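Local coordinates for probable sugar ABC transporter, sugar-binding protein (Streptococcus pneumoniae, PDB 2W7Y) that binds the blood group A-trisaccharide and probably delivers such glycans to an ABC transporter for uptake into the cell, at residues G160-D166 against S292-Y298. Residues are numbered along the deposited sequence; the frame is centred on the assembly and turned at random.
Sequences GLWYNKD and SLAPGIY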
loop_
_atom_site.group_PDB
_atom_site.type_symbol
_atom_site.label_atom_id
_atom_site.label_comp_id
_atom_site.label_asym_id
_atom_site.label_seq_id
_atom_site.Cartn_x
_atom_site.Cartn_y
_atom_site.Cartn_z
ATOM N N GLY A 160 7.184 4.556 -3.323
ATOM C CA GLY A 160 8.273 4.388 -4.279
ATOM C C GLY A 160 8.939 3.053 -4.001
ATOM O O GLY A 160 8.267 2.030 -3.853
ATOM N N LEU A 161 10.264 3.051 -3.923
ATOM C CA LEU A 161 10.987 1.842 -3.545
ATOM C C LEU A 161 12.228 2.184 -2.709
ATOM O O LEU A 161 12.521 3.365 -2.483
ATOM C CB LEU A 161 11.291 0.970 -4.788
ATOM C CG LEU A 161 12.501 1.033 -5.747
ATOM C CD1 LEU A 161 12.060 0.682 -7.169
ATOM C CD2 LEU A 161 13.245 2.343 -5.763
ATOM N N TRP A 162 12.930 1.157 -2.235
ATOM C CA TRP A 162 14.156 1.353 -1.464
ATOM C C TRP A 162 15.303 0.558 -2.067
ATOM O O TRP A 162 15.096 -0.529 -2.601
ATOM C CB TRP A 162 13.950 0.971 0.003
ATOM C CG TRP A 162 12.857 1.758 0.675
ATOM C CD1 TRP A 162 11.527 1.444 0.719
ATOM C CD2 TRP A 162 13.003 2.988 1.396
ATOM N NE1 TRP A 162 10.838 2.398 1.425
ATOM C CE2 TRP A 162 11.715 3.360 1.848
ATOM C CE3 TRP A 162 14.095 3.812 1.708
ATOM C CZ2 TRP A 162 11.490 4.525 2.595
ATOM C CZ3 TRP A 162 13.872 4.968 2.445
ATOM C CH2 TRP A 162 12.578 5.313 2.884
ATOM N N TYR A 163 16.512 1.106 -1.985
ATOM C CA TYR A 163 17.687 0.434 -2.531
ATOM C C TYR A 163 18.921 0.626 -1.655
ATOM O O TYR A 163 19.038 1.629 -0.941
ATOM C CB TYR A 163 17.955 0.884 -3.973
ATOM C CG TYR A 163 18.660 2.217 -4.107
ATOM C CD1 TYR A 163 17.966 3.416 -3.941
ATOM C CD2 TYR A 163 20.021 2.278 -4.419
ATOM C CE1 TYR A 163 18.607 4.642 -4.069
ATOM C CE2 TYR A 163 20.674 3.500 -4.550
ATOM C CZ TYR A 163 19.962 4.676 -4.371
ATOM O OH TYR A 163 20.600 5.883 -4.501
ATOM N N ASN A 164 19.825 -0.350 -1.707
ATOM C CA ASN A 164 21.092 -0.284 -0.990
ATOM C C ASN A 164 22.156 0.392 -1.850
ATOM O O ASN A 164 22.603 -0.170 -2.856
ATOM C CB ASN A 164 21.542 -1.687 -0.563
ATOM C CG ASN A 164 22.705 -1.664 0.422
ATOM O OD1 ASN A 164 23.715 -0.997 0.203
ATOM N ND2 ASN A 164 22.566 -2.408 1.510
ATOM N N LYS A 165 22.558 1.594 -1.441
ATOM C CA LYS A 165 23.546 2.400 -2.171
ATOM C C LYS A 165 24.907 1.711 -2.310
ATOM O O LYS A 165 25.575 1.853 -3.339
ATOM C CB LYS A 165 23.722 3.774 -1.515
ATOM C CG LYS A 165 22.452 4.624 -1.460
ATOM C CD LYS A 165 22.705 5.977 -0.793
ATOM C CE LYS A 165 22.846 5.838 0.718
ATOM N NZ LYS A 165 23.296 7.100 1.362
ATOM N N ASP A 166 25.307 0.969 -1.277
ATOM C CA ASP A 166 26.611 0.294 -1.249
ATOM C C ASP A 166 26.684 -0.897 -2.202
ATOM O O ASP A 166 27.676 -1.063 -2.911
ATOM C CB ASP A 166 26.977 -0.151 0.173
ATOM C CG ASP A 166 27.137 1.017 1.133
ATOM O OD1 ASP A 166 27.250 2.175 0.675
ATOM O OD2 ASP A 166 27.154 0.771 2.361
ATOM N N SER A 292 22.869 2.975 4.661
ATOM C CA SER A 292 23.243 2.535 3.315
ATOM C C SER A 292 22.065 2.527 2.349
ATOM O O SER A 292 22.251 2.533 1.135
ATOM C CB SER A 292 23.874 1.141 3.357
ATOM O OG SER A 292 25.150 1.173 3.974
ATOM N N LEU A 293 20.852 2.508 2.885
ATOM C CA LEU A 293 19.674 2.367 2.045
ATOM C C LEU A 293 18.894 3.674 1.845
ATOM O O LEU A 293 18.750 4.490 2.763
ATOM C CB LEU A 293 18.790 1.202 2.524
ATOM C CG LEU A 293 18.680 0.992 4.030
ATOM C CD1 LEU A 293 17.655 1.956 4.512
ATOM C CD2 LEU A 293 18.291 -0.430 4.420
ATOM N N ALA A 294 18.416 3.864 0.622
ATOM C CA ALA A 294 17.868 5.137 0.200
ATOM C C ALA A 294 16.547 4.977 -0.563
ATOM O O ALA A 294 16.282 3.923 -1.148
ATOM C CB ALA A 294 18.896 5.883 -0.644
ATOM N N PRO A 295 15.699 6.020 -0.538
ATOM C CA PRO A 295 14.491 5.971 -1.359
ATOM C C PRO A 295 14.756 6.220 -2.848
ATOM O O PRO A 295 15.651 6.984 -3.210
ATOM C CB PRO A 295 13.623 7.088 -0.776
ATOM C CG PRO A 295 14.576 8.037 -0.158
ATOM C CD PRO A 295 15.782 7.254 0.268
ATOM N N GLY A 296 13.973 5.557 -3.691
ATOM C CA GLY A 296 13.942 5.832 -5.115
ATOM C C GLY A 296 12.551 5.538 -5.626
ATOM O O GLY A 296 11.664 5.190 -4.852
ATOM N N ILE A 297 12.351 5.674 -6.930
ATOM C CA ILE A 297 11.086 5.274 -7.551
ATOM C C ILE A 297 11.341 4.332 -8.728
ATOM O O ILE A 297 12.483 3.946 -8.984
ATOM C CB ILE A 297 10.184 6.490 -7.949
ATOM C CG1 ILE A 297 10.927 7.459 -8.881
ATOM C CG2 ILE A 297 9.655 7.205 -6.700
ATOM C CD1 ILE A 297 10.043 8.493 -9.541
ATOM N N TYR A 298 10.274 3.981 -9.437
ATOM C CA TYR A 298 10.305 2.948 -10.468
ATOM C C TYR A 298 10.726 3.497 -11.836
ATOM O O TYR A 298 10.633 4.707 -12.059
ATOM C CB TYR A 298 8.938 2.253 -10.529
ATOM C CG TYR A 298 8.556 1.595 -9.220
ATOM C CD1 TYR A 298 8.806 0.241 -8.999
ATOM C CD2 TYR A 298 7.969 2.333 -8.191
ATOM C CE1 TYR A 298 8.464 -0.363 -7.792
ATOM C CE2 TYR A 298 7.628 1.744 -6.986
ATOM C CZ TYR A 298 7.879 0.398 -6.789
ATOM O OH TYR A 298 7.545 -0.184 -5.587
#
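S292 meets K165 and D166 where strand 157-164 turns into helix 165-171. S292 O accepts from K165 N (2.8 Å), the first residue of the helix, while S292 OG donates to D166 OD2 at 2.6 Å, reaching the oxygen from above the carboxylate plane. N164 is the N-cap of this helix; its OD1 takes a weak bond from D166 N and another from I167 N, so the turn out of the strand is tied both to its own cap and to S292. A294 exchanges backbone bonds with Y163 in both directions, and its CB touches both Y163 CE1 (3.7 Å) and the aliphatic CD of K165. The pairs belong to a mixed sheet of the solute-binding fold, in which strand 157-164 is antiparallel to 293-296 and to 276-277. On the face shared by W162 and P295, P295 CB sits over the six-membered ring, 4.2 Å from its centroid; W162 NE1 is bonded to G280 O, and the side chain lies about 8 Å from the bound N-acetylgalactosamine (A2G). At the other end L161 and G296 pair through two nearly straight N-H...O bonds. CG of L161 lies between its backbone N and carbonyl carbon (chi1 88°), which brings CD2 against the backbone of G296, 3.3 Å from its C, and CD1 over one face of the Y298 ring. Y298 also touches L210 and T213 of helix 207-215.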